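Local structure of 2-oxoglutarate-dependent dioxygenase tropC (Talaromyces stipitatus, 6XJJ) at residues A[183-188]-A[249-254]; A[47-52]-A[189-194]; A[86-91]-A[277-282]. The protein is an iron- and 2-oxoglutarate-dependent dioxygenase that takes part in the biosynthesis of fungal tropolones. All coordinates share one frame; numbering follows the deposited sequence.

Interaction 1 (A[183-188]-A[249-254]); sequences ALMLDL and VSILLQ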
loop_
_atom_site.group_PDB
_atom_site.type_symbol
_atom_site.label_atom_id
_atom_site.label_comp_id
_atom_site.label_asym_id
_atom_site.label_seq_id
_atom_site.Cartn_x
_atom_site.Cartn_y
_atom_site.Cartn_z
ATOM N N ALA A 183 1.862 -12.034 -4.400
ATOM C CA ALA A 183 0.767 -12.991 -4.290
ATOM C C ALA A 183 0.178 -12.990 -2.887
ATOM O O ALA A 183 -1.047 -12.966 -2.713
ATOM C CB ALA A 183 1.257 -14.383 -4.667
ATOM N N LEU A 184 1.038 -13.024 -1.866
ATOM C CA LEU A 184 0.552 -12.924 -0.494
ATOM C C LEU A 184 -0.223 -11.634 -0.285
ATOM O O LEU A 184 -1.259 -11.631 0.387
ATOM C CB LEU A 184 1.719 -13.007 0.489
ATOM C CG LEU A 184 2.511 -14.311 0.530
ATOM C CD1 LEU A 184 3.731 -14.162 1.423
ATOM C CD2 LEU A 184 1.642 -15.437 1.027
ATOM N N MET A 185 0.250 -10.525 -0.864
ATOM C CA MET A 185 -0.495 -9.277 -0.733
ATOM C C MET A 185 -1.848 -9.358 -1.432
ATOM O O MET A 185 -2.874 -8.995 -0.845
ATOM C CB MET A 185 0.291 -8.097 -1.295
ATOM C CG MET A 185 1.587 -7.708 -0.587
ATOM S SD MET A 185 1.438 -7.680 1.206
ATOM C CE MET A 185 0.011 -6.664 1.399
ATOM N N LEU A 186 -1.877 -9.812 -2.689
ATOM C CA LEU A 186 -3.159 -9.982 -3.371
ATOM C C LEU A 186 -4.128 -10.808 -2.535
ATOM O O LEU A 186 -5.324 -10.497 -2.468
ATOM C CB LEU A 186 -2.962 -10.628 -4.742
ATOM C CG LEU A 186 -4.271 -11.008 -5.450
ATOM C CD1 LEU A 186 -5.181 -9.813 -5.603
ATOM C CD2 LEU A 186 -3.994 -11.617 -6.811
ATOM N N ASP A 187 -3.637 -11.865 -1.889
ATOM C CA ASP A 187 -4.530 -12.688 -1.085
ATOM C C ASP A 187 -5.055 -11.917 0.116
ATOM O O ASP A 187 -6.246 -11.990 0.442
ATOM C CB ASP A 187 -3.818 -13.947 -0.612
ATOM C CG ASP A 187 -4.727 -14.837 0.192
ATOM O OD1 ASP A 187 -5.665 -15.414 -0.397
ATOM O OD2 ASP A 187 -4.534 -14.918 1.421
ATOM N N LEU A 188 -4.172 -11.194 0.801
ATOM C CA LEU A 188 -4.590 -10.423 1.965
ATOM C C LEU A 188 -5.570 -9.320 1.585
ATOM O O LEU A 188 -6.541 -9.074 2.312
ATOM C CB LEU A 188 -3.363 -9.842 2.666
ATOM C CG LEU A 188 -3.612 -8.881 3.832
ATOM C CD1 LEU A 188 -4.428 -9.535 4.922
ATOM C CD2 LEU A 188 -2.283 -8.409 4.393
ATOM N N VAL A 249 -7.670 0.179 -1.545
ATOM C CA VAL A 249 -7.045 -0.307 -0.321
ATOM C C VAL A 249 -5.535 -0.256 -0.511
ATOM O O VAL A 249 -5.032 -0.543 -1.601
ATOM C CB VAL A 249 -7.511 -1.739 0.027
ATOM C CG1 VAL A 249 -6.816 -2.249 1.297
ATOM C CG2 VAL A 249 -9.034 -1.781 0.175
ATOM N N SER A 250 -4.817 0.147 0.538
ATOM C CA SER A 250 -3.361 0.119 0.537
ATOM C C SER A 250 -2.894 -0.673 1.748
ATOM O O SER A 250 -3.489 -0.578 2.827
ATOM C CB SER A 250 -2.755 1.528 0.563
ATOM O OG SER A 250 -3.166 2.292 -0.562
ATOM N N ILE A 251 -1.830 -1.451 1.565
ATOM C CA ILE A 251 -1.291 -2.311 2.614
ATOM C C ILE A 251 0.203 -2.034 2.698
ATOM O O ILE A 251 0.936 -2.272 1.729
ATOM C CB ILE A 251 -1.529 -3.805 2.342
ATOM C CG1 ILE A 251 -2.999 -4.074 2.026
ATOM C CG2 ILE A 251 -1.114 -4.597 3.576
ATOM C CD1 ILE A 251 -3.278 -5.482 1.548
ATOM N N LEU A 252 0.659 -1.567 3.854
ATOM C CA LEU A 252 2.022 -1.093 4.026
ATOM C C LEU A 252 2.745 -1.990 5.018
ATOM O O LEU A 252 2.171 -2.395 6.034
ATOM C CB LEU A 252 2.034 0.355 4.540
ATOM C CG LEU A 252 3.357 1.083 4.788
ATOM C CD1 LEU A 252 4.022 1.476 3.473
ATOM C CD2 LEU A 252 3.131 2.292 5.692
ATOM N N LEU A 253 4.004 -2.293 4.723
ATOM C CA LEU A 253 4.882 -3.014 5.635
ATOM C C LEU A 253 5.991 -2.073 6.079
ATOM O O LEU A 253 6.830 -1.677 5.262
ATOM C CB LEU A 253 5.473 -4.253 4.960
ATOM C CG LEU A 253 6.523 -5.039 5.753
ATOM C CD1 LEU A 253 5.936 -5.617 7.032
ATOM C CD2 LEU A 253 7.135 -6.136 4.895
ATOM N N GLN A 254 6.004 -1.720 7.360
ATOM C CA GLN A 254 7.049 -0.852 7.868
ATOM C C GLN A 254 8.170 -1.707 8.445
ATOM O O GLN A 254 8.055 -2.928 8.571
ATOM C CB GLN A 254 6.518 0.094 8.938
ATOM C CG GLN A 254 5.221 0.744 8.631
ATOM C CD GLN A 254 4.927 1.799 9.638
ATOM O OE1 GLN A 254 5.813 2.189 10.390
ATOM N NE2 GLN A 254 3.654 2.074 9.842
#

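Interaction 2 (A[47-52]-A[189-194]); sequences SAWLSS and VSTIVR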
loop_
_atom_site.group_PDB
_atom_site.type_symbol
_atom_site.label_atom_id
_atom_site.label_comp_id
_atom_site.label_asym_id
_atom_site.label_seq_id
_atom_site.Cartn_x
_atom_site.Cartn_y
_atom_site.Cartn_z
ATOM N N SER A 47 -7.662 -12.758 12.779
ATOM C CA SER A 47 -7.552 -14.206 12.953
ATOM C C SER A 47 -8.896 -14.900 12.802
ATOM O O SER A 47 -9.011 -15.903 12.092
ATOM C CB SER A 47 -6.958 -14.515 14.328
ATOM O OG SER A 47 -5.622 -14.055 14.422
ATOM N N ALA A 48 -9.932 -14.362 13.450
ATOM C CA ALA A 48 -11.219 -15.045 13.465
ATOM C C ALA A 48 -11.817 -15.127 12.067
ATOM O O ALA A 48 -12.386 -16.158 11.688
ATOM C CB ALA A 48 -12.172 -14.341 14.426
ATOM N N TRP A 49 -11.688 -14.062 11.277
ATOM C CA TRP A 49 -12.334 -14.050 9.971
ATOM C C TRP A 49 -11.670 -15.051 9.029
ATOM O O TRP A 49 -12.346 -15.666 8.195
ATOM C CB TRP A 49 -12.292 -12.633 9.392
ATOM C CG TRP A 49 -13.363 -12.340 8.370
ATOM C CD1 TRP A 49 -14.622 -11.837 8.623
ATOM C CD2 TRP A 49 -13.287 -12.517 6.952
ATOM N NE1 TRP A 49 -15.328 -11.694 7.446
ATOM C CE2 TRP A 49 -14.532 -12.105 6.409
ATOM C CE3 TRP A 49 -12.296 -12.979 6.088
ATOM C CZ2 TRP A 49 -14.802 -12.149 5.044
ATOM C CZ3 TRP A 49 -12.568 -13.024 4.723
ATOM C CH2 TRP A 49 -13.809 -12.613 4.218
ATOM N N LEU A 50 -10.353 -15.240 9.163
ATOM C CA LEU A 50 -9.626 -16.236 8.383
ATOM C C LEU A 50 -9.757 -17.655 8.926
ATOM O O LEU A 50 -9.493 -18.607 8.186
ATOM C CB LEU A 50 -8.140 -15.878 8.328
ATOM C CG LEU A 50 -7.698 -14.698 7.476
ATOM C CD1 LEU A 50 -6.215 -14.399 7.718
ATOM C CD2 LEU A 50 -7.963 -14.994 5.999
ATOM N N SER A 51 -10.113 -17.824 10.195
ATOM C CA SER A 51 -10.290 -19.152 10.763
ATOM C C SER A 51 -11.585 -19.782 10.265
ATOM O O SER A 51 -12.603 -19.102 10.111
ATOM C CB SER A 51 -10.291 -19.078 12.291
ATOM O OG SER A 51 -10.543 -20.348 12.872
ATOM N N SER A 52 -11.539 -21.087 10.003
ATOM C CA SER A 52 -12.710 -21.824 9.545
ATOM C C SER A 52 -13.473 -22.478 10.689
ATOM O O SER A 52 -14.453 -23.188 10.440
ATOM C CB SER A 52 -12.304 -22.878 8.508
ATOM O OG SER A 52 -11.440 -23.848 9.062
ATOM N N VAL A 189 -5.350 -8.647 0.451
ATOM C CA VAL A 189 -6.217 -7.524 0.119
ATOM C C VAL A 189 -7.587 -8.038 -0.291
ATOM O O VAL A 189 -8.595 -7.342 -0.123
ATOM C CB VAL A 189 -5.593 -6.640 -0.980
ATOM C CG1 VAL A 189 -5.715 -7.280 -2.345
ATOM C CG2 VAL A 189 -6.219 -5.268 -0.966
ATOM N N SER A 190 -7.653 -9.259 -0.830
ATOM C CA SER A 190 -8.945 -9.862 -1.140
ATOM C C SER A 190 -9.720 -10.163 0.135
ATOM O O SER A 190 -10.945 -9.989 0.185
ATOM C CB SER A 190 -8.746 -11.135 -1.954
ATOM O OG SER A 190 -8.114 -10.854 -3.189
ATOM N N THR A 191 -9.019 -10.620 1.175
ATOM C CA THR A 191 -9.640 -10.789 2.484
ATOM C C THR A 191 -10.154 -9.453 3.014
ATOM O O THR A 191 -11.303 -9.344 3.461
ATOM C CB THR A 191 -8.628 -11.399 3.460
ATOM O OG1 THR A 191 -8.167 -12.655 2.953
ATOM C CG2 THR A 191 -9.249 -11.602 4.837
ATOM N N ILE A 192 -9.306 -8.422 2.968
ATOM C CA ILE A 192 -9.691 -7.100 3.454
ATOM C C ILE A 192 -10.934 -6.604 2.730
ATOM O O ILE A 192 -11.854 -6.059 3.352
ATOM C CB ILE A 192 -8.509 -6.123 3.299
ATOM C CG1 ILE A 192 -7.368 -6.541 4.233
ATOM C CG2 ILE A 192 -8.932 -4.689 3.620
ATOM C CD1 ILE A 192 -6.043 -5.865 3.961
ATOM N N VAL A 193 -10.985 -6.781 1.411
ATOM C CA VAL A 193 -12.135 -6.312 0.642
ATOM C C VAL A 193 -13.421 -6.969 1.121
ATOM O O VAL A 193 -14.451 -6.302 1.272
ATOM C CB VAL A 193 -11.901 -6.548 -0.858
ATOM C CG1 VAL A 193 -13.190 -6.355 -1.633
ATOM C CG2 VAL A 193 -10.840 -5.576 -1.366
ATOM N N ARG A 194 -13.393 -8.284 1.357
ATOM C CA ARG A 194 -14.622 -8.972 1.738
ATOM C C ARG A 194 -15.077 -8.569 3.131
ATOM O O ARG A 194 -16.282 -8.573 3.411
ATOM C CB ARG A 194 -14.423 -10.483 1.671
ATOM C CG ARG A 194 -14.018 -10.982 0.304
ATOM C CD ARG A 194 -13.948 -12.495 0.235
ATOM N NE ARG A 194 -13.267 -12.917 -0.984
ATOM C CZ ARG A 194 -11.976 -13.238 -1.060
ATOM N NH1 ARG A 194 -11.216 -13.268 0.030
ATOM N NH2 ARG A 194 -11.452 -13.581 -2.228
#

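Interaction 3 (A[86-91]-A[277-282]); sequences EAREKI and IEDAFV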
loop_
_atom_site.group_PDB
_atom_site.type_symbol
_atom_site.label_atom_id
_atom_site.label_comp_id
_atom_site.label_asym_id
_atom_site.label_seq_id
_atom_site.Cartn_x
_atom_site.Cartn_y
_atom_site.Cartn_z
ATOM N N GLU A 86 9.003 -14.851 8.152
ATOM C CA GLU A 86 10.024 -15.064 7.133
ATOM C C GLU A 86 9.727 -14.231 5.899
ATOM O O GLU A 86 10.627 -13.622 5.307
ATOM C CB GLU A 86 10.086 -16.527 6.723
ATOM C CG GLU A 86 11.360 -16.878 6.012
ATOM C CD GLU A 86 11.252 -18.186 5.273
ATOM O OE1 GLU A 86 10.141 -18.754 5.221
ATOM O OE2 GLU A 86 12.277 -18.653 4.744
ATOM N N ALA A 87 8.461 -14.227 5.473
ATOM C CA ALA A 87 8.092 -13.544 4.242
ATOM C C ALA A 87 8.378 -12.056 4.338
ATOM O O ALA A 87 8.756 -11.421 3.346
ATOM C CB ALA A 87 6.616 -13.779 3.934
ATOM N N ARG A 88 8.210 -11.483 5.530
ATOM C CA ARG A 88 8.490 -10.065 5.705
ATOM C C ARG A 88 9.992 -9.820 5.728
ATOM O O ARG A 88 10.478 -8.841 5.153
ATOM C CB ARG A 88 7.821 -9.559 6.985
ATOM C CG ARG A 88 6.298 -9.728 6.979
ATOM C CD ARG A 88 5.643 -9.130 8.209
ATOM N NE ARG A 88 6.109 -9.776 9.432
ATOM C CZ ARG A 88 7.096 -9.315 10.199
ATOM N NH1 ARG A 88 7.743 -8.206 9.868
ATOM N NH2 ARG A 88 7.448 -9.975 11.294
ATOM N N GLU A 89 10.745 -10.718 6.371
ATOM C CA GLU A 89 12.200 -10.645 6.318
ATOM C C GLU A 89 12.696 -10.686 4.880
ATOM O O GLU A 89 13.574 -9.906 4.492
ATOM C CB GLU A 89 12.801 -11.800 7.119
ATOM C CG GLU A 89 12.577 -11.705 8.613
ATOM C CD GLU A 89 12.929 -12.997 9.330
ATOM O OE1 GLU A 89 13.194 -14.008 8.638
ATOM O OE2 GLU A 89 12.921 -13.015 10.580
ATOM N N LYS A 90 12.133 -11.578 4.067
ATOM C CA LYS A 90 12.705 -11.814 2.752
ATOM C C LYS A 90 12.494 -10.610 1.840
ATOM O O LYS A 90 13.389 -10.271 1.060
ATOM C CB LYS A 90 12.102 -13.092 2.158
ATOM C CG LYS A 90 12.929 -13.726 1.058
ATOM C CD LYS A 90 12.241 -14.930 0.418
ATOM C CE LYS A 90 12.003 -16.065 1.414
ATOM N NZ LYS A 90 11.449 -17.281 0.739
ATOM N N ILE A 91 11.352 -9.923 1.956
ATOM C CA ILE A 91 11.073 -8.807 1.050
ATOM C C ILE A 91 11.909 -7.577 1.402
ATOM O O ILE A 91 12.260 -6.793 0.513
ATOM C CB ILE A 91 9.570 -8.462 1.034
ATOM C CG1 ILE A 91 9.225 -7.577 -0.165
ATOM C CG2 ILE A 91 9.147 -7.735 2.301
ATOM C CD1 ILE A 91 9.327 -8.283 -1.513
ATOM N N ILE A 277 3.910 -1.732 14.530
ATOM C CA ILE A 277 3.456 -2.875 15.314
ATOM C C ILE A 277 4.129 -4.139 14.798
ATOM O O ILE A 277 4.361 -4.308 13.595
ATOM C CB ILE A 277 1.919 -3.004 15.275
ATOM C CG1 ILE A 277 1.253 -1.755 15.863
ATOM C CG2 ILE A 277 1.475 -4.262 16.003
ATOM C CD1 ILE A 277 1.632 -1.471 17.310
ATOM N N GLU A 278 4.427 -5.051 15.722
ATOM C CA GLU A 278 5.109 -6.294 15.388
ATOM C C GLU A 278 4.139 -7.242 14.691
ATOM O O GLU A 278 3.063 -7.539 15.219
ATOM C CB GLU A 278 5.698 -6.923 16.650
ATOM C CG GLU A 278 6.306 -8.309 16.485
ATOM C CD GLU A 278 7.072 -8.731 17.726
ATOM O OE1 GLU A 278 7.137 -7.928 18.685
ATOM O OE2 GLU A 278 7.606 -9.858 17.753
ATOM N N ASP A 279 4.521 -7.703 13.498
ATOM C CA ASP A 279 3.716 -8.641 12.714
ATOM C C ASP A 279 2.429 -7.992 12.219
ATOM O O ASP A 279 1.368 -8.616 12.197
ATOM C CB ASP A 279 3.407 -9.905 13.512
ATOM C CG ASP A 279 4.635 -10.749 13.745
ATOM O OD1 ASP A 279 5.637 -10.528 13.033
ATOM O OD2 ASP A 279 4.607 -11.627 14.633
ATOM N N ALA A 280 2.524 -6.736 11.801
ATOM C CA ALA A 280 1.355 -5.999 11.367
ATOM C C ALA A 280 1.591 -5.435 9.978
ATOM O O ALA A 280 2.726 -5.298 9.518
ATOM C CB ALA A 280 1.007 -4.872 12.345
ATOM N N PHE A 281 0.488 -5.155 9.300
ATOM C CA PHE A 281 0.483 -4.309 8.122
ATOM C C PHE A 281 -0.393 -3.094 8.400
ATOM O O PHE A 281 -1.384 -3.182 9.133
ATOM C CB PHE A 281 -0.043 -5.069 6.904
ATOM C CG PHE A 281 0.774 -6.274 6.546
ATOM C CD1 PHE A 281 1.886 -6.154 5.731
ATOM C CD2 PHE A 281 0.430 -7.528 7.030
ATOM C CE1 PHE A 281 2.639 -7.262 5.396
ATOM C CE2 PHE A 281 1.182 -8.644 6.703
ATOM C CZ PHE A 281 2.288 -8.511 5.884
ATOM N N VAL A 282 -0.024 -1.954 7.810
ATOM C CA VAL A 282 -0.841 -0.745 7.896
ATOM C C VAL A 282 -1.807 -0.736 6.728
ATOM O O VAL A 282 -1.399 -0.868 5.568
ATOM C CB VAL A 282 0.017 0.529 7.891
ATOM C CG1 VAL A 282 -0.873 1.768 7.884
ATOM C CG2 VAL A 282 0.927 0.577 9.075
#

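Interaction 1 (A[183-188]-A[249-254])
Leu188, which touches Ile251, is held in its helix by the bond from its N to Leu184 O, 3.0 Å. Across the two segments no hydrogen bond forms, and the contact is wholly apolar. Helix 171-204 lies over the sheet that carries strand 249-253, with Met185 CA and Ile251 CA 7.8 Å apart. Met185 and Ile251 reach toward each other tip to tip. The methionine is bent at chi2 (-44°) and again at chi3 (-51°), which curls its methyl round to the isoleucine. CE then sits over the fork of that side chain: it is 3.2 Å from Ile251 CG2 on one branch and 3.5 Å from Ile251 CD1 on the other, with Ile251 CB between them at 3.4 Å. At 2.7 Å resolution the shortest of these values is no evidence of strain. Leu188 crosses Ile251 at a slant and touches both branches too, Leu188 CD2 lying 4.1 Å from Ile251 CG2 and Leu188 CG 4.1 Å from Ile251 CD1. Phe281 and Ile283 of the adjoining strand 281-285 pack on Ile251 as well, while Met185 also rests on Phe316 of strand 311-318. This is the helix-on-sheet core of the double-stranded beta-helix fold shared by 2-oxoglutarate oxygenases. On the other face of the strand Ser250 OG hydrogen-bonds Asp245 OD2. One strand thus presents Ile251 to the buried apolar layer under the helix and, on its other side, Ser250 to a carboxylate that binds the iron.

Interaction 2 (A[47-52]-A[189-194])
The short helix 47-50 meets the long helix 171-204 at a backbone spacing of 8.0 Å between Leu50 CA and Thr191 CA, a gap that side chains largely bridge. Trp49 makes the larger share of the short helix's side. Its six-membered ring lies against Thr191, whose CG2 is 3.6 Å from both Trp49 CE3 and Trp49 CZ3, and whose carbonyl O stands over one ring face. The far corner, Trp49 CH2, reaches Arg194 CB at 3.4 Å. Arg194 CD lies in the plane of the indole at its edge, and the guanidinium is tilted by 7° from that plane. The charged group continues the ring plane beyond the edge instead of covering a face, which rules out a cation-pi stack. Leu50 crosses Thr191 at about a right angle, its CD2 3.8 Å from Thr191 CG2. Thr191 OG1, set beside its own N (chi1 -58°), hydrogen-bonds Asp187 O one turn earlier, and CG2 is left to face the indole. Trp49 also packs on Val62 of helix 56-72. The helices are thus joined mainly through methyl, methylene and ring carbons, with one backbone carbonyl over the indole and no hydrogen bond across, at a partly buried site away from the iron.

Interaction 3 (A[86-91]-A[277-282])
Arg88, on helix 85-99, reaches across to Asp279 and Phe281 where a type II beta turn, Ile277 to Ala280, leads into strand 281-285 of the double-stranded beta-helix core. The backbones stay well apart, Arg88 CA and Asp279 CA being 8.6 Å from each other, and the arginine spans the distance. Its CB and CG pass alongside the methyls of Leu253 on the neighbouring strand. CD comes next and packs on Leu253 as well as near the end of the aromatic ring, 4.1 Å from Phe281 CZ; the guanidinium plane stands 83° from that ring, so the two groups do not stack. At chi3 (-61°) the chain bends, and this kink carries the guanidinium away from the phenylalanine and up to the turn. From there the atoms close in on a single oxygen: Arg88 NE is 3.7 Å from Asp279 OD1, Arg88 CZ 3.4 Å, and Arg88 NH2 2.6 Å, which makes the salt bridge. The carboxylate plane is turned 60° from the guanidinium, an inclination that does not suit a flat, two-pronged pairing, and OD2 lies well beyond OD1 from NH2. Asp279 occupies the third position of the turn with a positive phi, and its CA lies 3.9 Å above one guanidinium face, toward the rim. Glu278 adds a second, more distant negative charge, Glu278 OE2 being 6.5 Å from Arg88 NH2, probably adding a weak long-range attraction. His81 binds the same corner: its NE2 hydrogen-bonds Asp279 O, and its ring packs edge-to-face with Phe281. At the tip the link is one-pronged, with NH2 on OD1 and the carboxylate carbon Asp279 CG 3.8 Å from Arg88 NH2.

Overall arrangement
From the N terminus, residues 47-52 come first and close the loop of interaction 2 when the chain reaches 189-194. Before that, 86-91 opens interaction 3, which is completed last, at 277-282. Interaction 1 starts at 183-188 and ends at 249-254, entirely within the span of interaction 3. Interaction 2 crosses both others. Interactions 1 and 2 share helix 171-204 and touch where Ile251 CD1 lies 3.6 Å from Val189 CB. Interactions 1 and 3 meet in the sheet, where strands 249-253 and 281-285 are neighbours. Together they tie helix 47-50 to the long helix, and the long helix and helix 85-99 to the core sheet.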